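Local coordinates for protein flap endonuclease 1 (Methanocaldococcus jannaschii, PDB 1A76) that cleaves 5'-flap structures and acts as a 5'-3' exonuclease on DNA in replication and repair, using magnesium as its cofactor, at residues A[77-82]-A[137-142]; A[154-159]-A[272-277]. All blocks are in the same frame, centred on the assembly; numbering follows the deposited sequence.

How the interactions relate
Both contacts lie near the metal site, on different faces of the central sheet. Interaction 1 is wholly buried and wholly apolar: strand 74-79 sets two aromatic rings against one leucine of helix 129-142. Interaction 2 is only partly buried and mostly polar, joining helix 153-162 to the non-regular segment 272-277 through a phenol-carboxylate hydrogen bond and an amide beside a ring. The two meet through the strand itself, where Val-78, on the other face of the strand, packs with CG1 on Gln-156 CG (3.6 Å) of interaction 2. Each also carries one acidic residue of the first magnesium site, Asp-80 (predicted) and Glu-154 (established by experiment).

Interaction 1 (A[77-82]-A[137-142]); sequences WVFDGE and YLLSLM
Leu-139 lays both of its methyl groups over one face of the Trp-77 indole. CD1 comes down near the rim, 3.5 Å from Trp-77 CG, while CD2 sits above the five-membered ring, 3.8 Å from its centroid and 17° off the ring normal, a clear CH-pi contact. The leucine side chain crosses the tryptophan at about a right angle, and its forked end meets the flat surface. The indole N-H is not left idle in this buried place, for NE1 makes a weak hydrogen bond with Thr-65 OG1. CD1 does double duty: it also lies in the plane of the Phe-79 ring, at its edge, 3.6 Å from CE2. One branched residue thus meets one ring by the face and another by the edge, which suits leucine to the place.

Trp-77 and Phe-79 are alternate residues of strand 74-79, an inner strand of the mixed sheet of the PIN-like nuclease fold, and therefore point to the same side, toward helix 129-142. Both carry CG anti to the carbonyl carbon (chi1 -75° and -67°), which sends the two rings out from the strand on the same course. Helix 28-38 lends Ala-31 and Phe-35 to the tryptophan and Met-29 to the phenylalanine, and Val-61 of helix 56-70 touches Leu-139. The strand leads directly into Asp-80, a predicted magnesium ligand, whose OD1 accepts a hydrogen bond from the backbone N of Gly-153.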
loop_
_atom_site.group_PDB
_atom_site.type_symbol
_atom_site.label_atom_id
_atom_site.label_comp_id
_atom_site.label_asym_id
_atom_site.label_seq_id
_atom_site.Cartn_x
_atom_site.Cartn_y
_atom_site.Cartn_z
ATOM N N TRP A 77 3.187 8.107 -5.961
ATOM C CA TRP A 77 3.415 7.196 -4.853
ATOM C C TRP A 77 2.843 7.732 -3.544
ATOM O O TRP A 77 3.018 8.903 -3.199
ATOM C CB TRP A 77 4.920 6.929 -4.708
ATOM C CG TRP A 77 5.445 6.003 -5.757
ATOM C CD1 TRP A 77 5.619 6.277 -7.089
ATOM C CD2 TRP A 77 5.839 4.638 -5.574
ATOM N NE1 TRP A 77 6.093 5.167 -7.737
ATOM C CE2 TRP A 77 6.239 4.147 -6.835
ATOM C CE3 TRP A 77 5.891 3.779 -4.464
ATOM C CZ2 TRP A 77 6.690 2.830 -7.022
ATOM C CZ3 TRP A 77 6.333 2.475 -4.648
ATOM C CH2 TRP A 77 6.731 2.012 -5.919
ATOM N N VAL A 78 2.152 6.867 -2.818
ATOM C CA VAL A 78 1.559 7.254 -1.550
ATOM C C VAL A 78 2.144 6.443 -0.408
ATOM O O VAL A 78 2.046 5.209 -0.373
ATOM C CB VAL A 78 0.031 7.071 -1.570
ATOM C CG1 VAL A 78 -0.577 7.713 -0.349
ATOM C CG2 VAL A 78 -0.552 7.696 -2.813
ATOM N N PHE A 79 2.753 7.149 0.541
ATOM C CA PHE A 79 3.361 6.498 1.680
ATOM C C PHE A 79 2.538 6.694 2.943
ATOM O O PHE A 79 1.667 7.560 2.994
ATOM C CB PHE A 79 4.792 7.002 1.838
ATOM C CG PHE A 79 5.696 6.580 0.709
ATOM C CD1 PHE A 79 6.334 5.335 0.736
ATOM C CD2 PHE A 79 5.890 7.411 -0.395
ATOM C CE1 PHE A 79 7.150 4.922 -0.320
ATOM C CE2 PHE A 79 6.703 7.013 -1.457
ATOM C CZ PHE A 79 7.335 5.768 -1.423
ATOM N N ASP A 80 2.803 5.862 3.945
ATOM C CA ASP A 80 2.071 5.904 5.208
ATOM C C ASP A 80 2.477 7.072 6.091
ATOM O O ASP A 80 1.668 7.593 6.863
ATOM C CB ASP A 80 2.307 4.612 6.007
ATOM C CG ASP A 80 1.477 3.443 5.512
ATOM O OD1 ASP A 80 0.551 3.653 4.717
ATOM O OD2 ASP A 80 1.751 2.300 5.922
ATOM N N GLY A 81 3.728 7.499 5.976
ATOM C CA GLY A 81 4.193 8.560 6.852
ATOM C C GLY A 81 4.347 7.829 8.175
ATOM O O GLY A 81 3.584 8.028 9.120
ATOM N N GLU A 82 5.340 6.947 8.198
ATOM C CA GLU A 82 5.668 6.087 9.332
ATOM C C GLU A 82 5.933 6.744 10.692
ATOM O O GLU A 82 5.463 6.254 11.718
ATOM C CB GLU A 82 6.870 5.216 8.952
ATOM C CG GLU A 82 7.165 5.184 7.448
ATOM C CD GLU A 82 7.693 6.511 6.917
ATOM O OE1 GLU A 82 8.776 6.950 7.371
ATOM O OE2 GLU A 82 7.022 7.111 6.045
ATOM N N TYR A 137 13.595 9.099 -1.438
ATOM C CA TYR A 137 14.699 9.881 -1.993
ATOM C C TYR A 137 14.895 9.509 -3.455
ATOM O O TYR A 137 15.075 10.372 -4.314
ATOM C CB TYR A 137 15.990 9.599 -1.218
ATOM C CG TYR A 137 17.249 10.198 -1.839
ATOM C CD1 TYR A 137 17.352 11.573 -2.066
ATOM C CD2 TYR A 137 18.347 9.390 -2.171
ATOM C CE1 TYR A 137 18.518 12.135 -2.608
ATOM C CE2 TYR A 137 19.524 9.949 -2.716
ATOM C CZ TYR A 137 19.595 11.319 -2.928
ATOM O OH TYR A 137 20.738 11.888 -3.449
ATOM N N LEU A 138 14.861 8.209 -3.732
ATOM C CA LEU A 138 15.036 7.720 -5.092
ATOM C C LEU A 138 13.938 8.280 -5.998
ATOM O O LEU A 138 14.197 8.674 -7.137
ATOM C CB LEU A 138 15.014 6.185 -5.106
ATOM C CG LEU A 138 15.029 5.486 -6.475
ATOM C CD1 LEU A 138 16.285 5.874 -7.243
ATOM C CD2 LEU A 138 14.949 3.968 -6.288
ATOM N N LEU A 139 12.712 8.324 -5.486
ATOM C CA LEU A 139 11.600 8.834 -6.280
ATOM C C LEU A 139 11.818 10.310 -6.584
ATOM O O LEU A 139 11.516 10.777 -7.681
ATOM C CB LEU A 139 10.289 8.641 -5.535
ATOM C CG LEU A 139 9.757 7.200 -5.520
ATOM C CD1 LEU A 139 8.580 7.131 -4.557
ATOM C CD2 LEU A 139 9.329 6.784 -6.930
ATOM N N SER A 140 12.344 11.043 -5.607
ATOM C CA SER A 140 12.606 12.468 -5.792
ATOM C C SER A 140 13.655 12.643 -6.885
ATOM O O SER A 140 13.556 13.531 -7.732
ATOM C CB SER A 140 13.122 13.081 -4.495
ATOM O OG SER A 140 14.495 12.783 -4.344
ATOM N N LEU A 141 14.674 11.796 -6.853
ATOM C CA LEU A 141 15.734 11.858 -7.853
ATOM C C LEU A 141 15.135 11.536 -9.212
ATOM O O LEU A 141 15.540 12.092 -10.229
ATOM C CB LEU A 141 16.842 10.848 -7.517
ATOM C CG LEU A 141 17.711 11.236 -6.323
ATOM C CD1 LEU A 141 18.744 10.148 -6.081
ATOM C CD2 LEU A 141 18.374 12.591 -6.583
ATOM N N MET A 142 14.153 10.640 -9.218
ATOM C CA MET A 142 13.505 10.235 -10.454
ATOM C C MET A 142 12.481 11.246 -10.960
ATOM O O MET A 142 11.968 11.105 -12.070
ATOM C CB MET A 142 12.829 8.876 -10.268
ATOM C CG MET A 142 13.789 7.721 -10.051
ATOM S SD MET A 142 12.857 6.233 -9.665
ATOM C CE MET A 142 11.925 5.995 -11.160
#

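Interaction 2 (A[154-159]-A[272-277]); sequences EAQASY and DNYSLS
Gln-156 and Tyr-159 carry the contact of helix 153-162 with segment 272-277; the helix packs on the central sheet of the PIN-like nuclease fold. Next door, Glu-154 turns to the active site, where OE1 is a ligand of a bound manganese ion, in keeping with its experimentally established role in magnesium binding.

Gln-156 reaches the other segment with its amide end. CG is anti to the backbone N (chi1 173°) and the chain bends at chi2, bringing NE2 to 3.7 Å from Tyr-274 CE2, with the amide and ring planes 73° apart. This is a van der Waals approach; NE2 donates to Thr-271 O, just before the second segment. Glutamine suits the place because its end supplies an N-H to the loop. Ala-157, small enough for the helix to lie close, faces Val-78 of the sheet. Ser-158 folds back on its own helix, with OG 2.6 Å from Glu-154 O and Ala-176 O as a further partner.

Tyr-159 makes the polar link, its long phenol reaching out from the helix to an exposed carboxylate. OH donates to Asp-272 OD1 at 2.6 Å, meeting the syn side of the carboxylate somewhat out of its plane. OD1 in turn lies in the plane of the tyrosine ring, at its edge, and the ring and carboxylate planes are 51° apart. Replacing Tyr-159 with a phenylalanine would probably leave Asp-272 OD1 without this donor and the carboxylate freer to turn. Lys-163 NZ forms a salt bridge with the same OD1. Tyr-274 sends its OH to Asp-165, and one face of its ring, near the rim, lies 3.7 Å beneath the backbone O of Asp-272.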
loop_
_atom_site.group_PDB
_atom_site.type_symbol
_atom_site.label_atom_id
_atom_site.label_comp_id
_atom_site.label_asym_id
_atom_site.label_seq_id
_atom_site.Cartn_x
_atom_site.Cartn_y
_atom_site.Cartn_z
ATOM N N GLU A 154 -3.187 3.641 2.118
ATOM C CA GLU A 154 -4.264 3.089 1.302
ATOM C C GLU A 154 -5.482 3.992 1.378
ATOM O O GLU A 154 -6.241 4.086 0.420
ATOM C CB GLU A 154 -4.627 1.672 1.759
ATOM C CG GLU A 154 -5.128 1.596 3.172
ATOM C CD GLU A 154 -4.087 1.071 4.131
ATOM O OE1 GLU A 154 -2.924 1.515 4.050
ATOM O OE2 GLU A 154 -4.440 0.215 4.970
ATOM N N ALA A 155 -5.664 4.652 2.522
ATOM C CA ALA A 155 -6.789 5.570 2.701
ATOM C C ALA A 155 -6.564 6.835 1.907
ATOM O O ALA A 155 -7.487 7.360 1.310
ATOM C CB ALA A 155 -6.975 5.923 4.165
ATOM N N GLN A 156 -5.334 7.334 1.918
ATOM C CA GLN A 156 -5.002 8.547 1.176
ATOM C C GLN A 156 -5.150 8.297 -0.320
ATOM O O GLN A 156 -5.681 9.133 -1.051
ATOM C CB GLN A 156 -3.566 8.993 1.481
ATOM C CG GLN A 156 -3.087 10.152 0.618
ATOM C CD GLN A 156 -3.821 11.457 0.907
ATOM O OE1 GLN A 156 -4.281 11.691 2.027
ATOM N NE2 GLN A 156 -3.926 12.313 -0.104
ATOM N N ALA A 157 -4.690 7.138 -0.773
ATOM C CA ALA A 157 -4.770 6.789 -2.194
ATOM C C ALA A 157 -6.220 6.655 -2.632
ATOM O O ALA A 157 -6.591 7.072 -3.741
ATOM C CB ALA A 157 -4.017 5.483 -2.458
ATOM N N SER A 158 -7.042 6.063 -1.768
ATOM C CA SER A 158 -8.449 5.892 -2.098
ATOM C C SER A 158 -9.111 7.258 -2.262
ATOM O O SER A 158 -9.856 7.487 -3.224
ATOM C CB SER A 158 -9.160 5.080 -1.009
ATOM O OG SER A 158 -8.525 3.822 -0.833
ATOM N N TYR A 159 -8.833 8.165 -1.326
ATOM C CA TYR A 159 -9.393 9.522 -1.372
ATOM C C TYR A 159 -9.026 10.234 -2.678
ATOM O O TYR A 159 -9.861 10.911 -3.295
ATOM C CB TYR A 159 -8.880 10.337 -0.175
ATOM C CG TYR A 159 -9.126 11.830 -0.254
ATOM C CD1 TYR A 159 -10.416 12.351 -0.128
ATOM C CD2 TYR A 159 -8.059 12.732 -0.385
ATOM C CE1 TYR A 159 -10.644 13.736 -0.122
ATOM C CE2 TYR A 159 -8.276 14.122 -0.379
ATOM C CZ TYR A 159 -9.572 14.610 -0.244
ATOM O OH TYR A 159 -9.811 15.964 -0.230
ATOM N N ASP A 272 -4.848 17.150 0.950
ATOM C CA ASP A 272 -4.959 17.643 -0.414
ATOM C C ASP A 272 -3.616 18.224 -0.841
ATOM O O ASP A 272 -3.436 18.612 -1.989
ATOM C CB ASP A 272 -6.037 18.720 -0.498
ATOM C CG ASP A 272 -7.426 18.160 -0.327
ATOM O OD1 ASP A 272 -7.796 17.281 -1.125
ATOM O OD2 ASP A 272 -8.144 18.595 0.599
ATOM N N ASN A 273 -2.675 18.271 0.096
ATOM C CA ASN A 273 -1.353 18.814 -0.178
ATOM C C ASN A 273 -0.422 17.860 -0.917
ATOM O O ASN A 273 0.388 17.166 -0.310
ATOM C CB ASN A 273 -0.684 19.258 1.122
ATOM C CG ASN A 273 0.476 20.205 0.882
ATOM O OD1 ASN A 273 0.759 20.581 -0.258
ATOM N ND2 ASN A 273 1.155 20.596 1.955
ATOM N N TYR A 274 -0.540 17.837 -2.237
ATOM C CA TYR A 274 0.308 16.988 -3.064
ATOM C C TYR A 274 0.216 17.487 -4.492
ATOM O O TYR A 274 -0.599 18.352 -4.801
ATOM C CB TYR A 274 -0.147 15.520 -2.984
ATOM C CG TYR A 274 -1.592 15.296 -3.379
ATOM C CD1 TYR A 274 -1.992 15.382 -4.714
ATOM C CD2 TYR A 274 -2.560 15.012 -2.420
ATOM C CE1 TYR A 274 -3.318 15.192 -5.080
ATOM C CE2 TYR A 274 -3.887 14.819 -2.777
ATOM C CZ TYR A 274 -4.261 14.910 -4.103
ATOM O OH TYR A 274 -5.575 14.712 -4.454
ATOM N N SER A 275 1.059 16.947 -5.360
ATOM C CA SER A 275 1.063 17.324 -6.765
ATOM C C SER A 275 1.307 16.086 -7.605
ATOM O O SER A 275 2.062 15.201 -7.218
ATOM C CB SER A 275 2.155 18.360 -7.048
ATOM O OG SER A 275 2.098 18.789 -8.393
ATOM N N LEU A 276 0.655 16.029 -8.756
ATOM C CA LEU A 276 0.786 14.906 -9.664
ATOM C C LEU A 276 1.826 15.223 -10.738
ATOM O O LEU A 276 2.116 14.398 -11.603
ATOM C CB LEU A 276 -0.571 14.623 -10.312
ATOM C CG LEU A 276 -1.641 13.982 -9.420
ATOM C CD1 LEU A 276 -2.055 14.957 -8.332
ATOM C CD2 LEU A 276 -2.842 13.584 -10.267
ATOM N N SER A 277 2.397 16.423 -10.657
ATOM C CA SER A 277 3.392 16.883 -11.610
ATOM C C SER A 277 4.674 16.063 -11.566
ATOM O O SER A 277 5.154 15.704 -10.493
ATOM C CB SER A 277 3.739 18.354 -11.342
ATOM O OG SER A 277 2.697 19.217 -11.758
#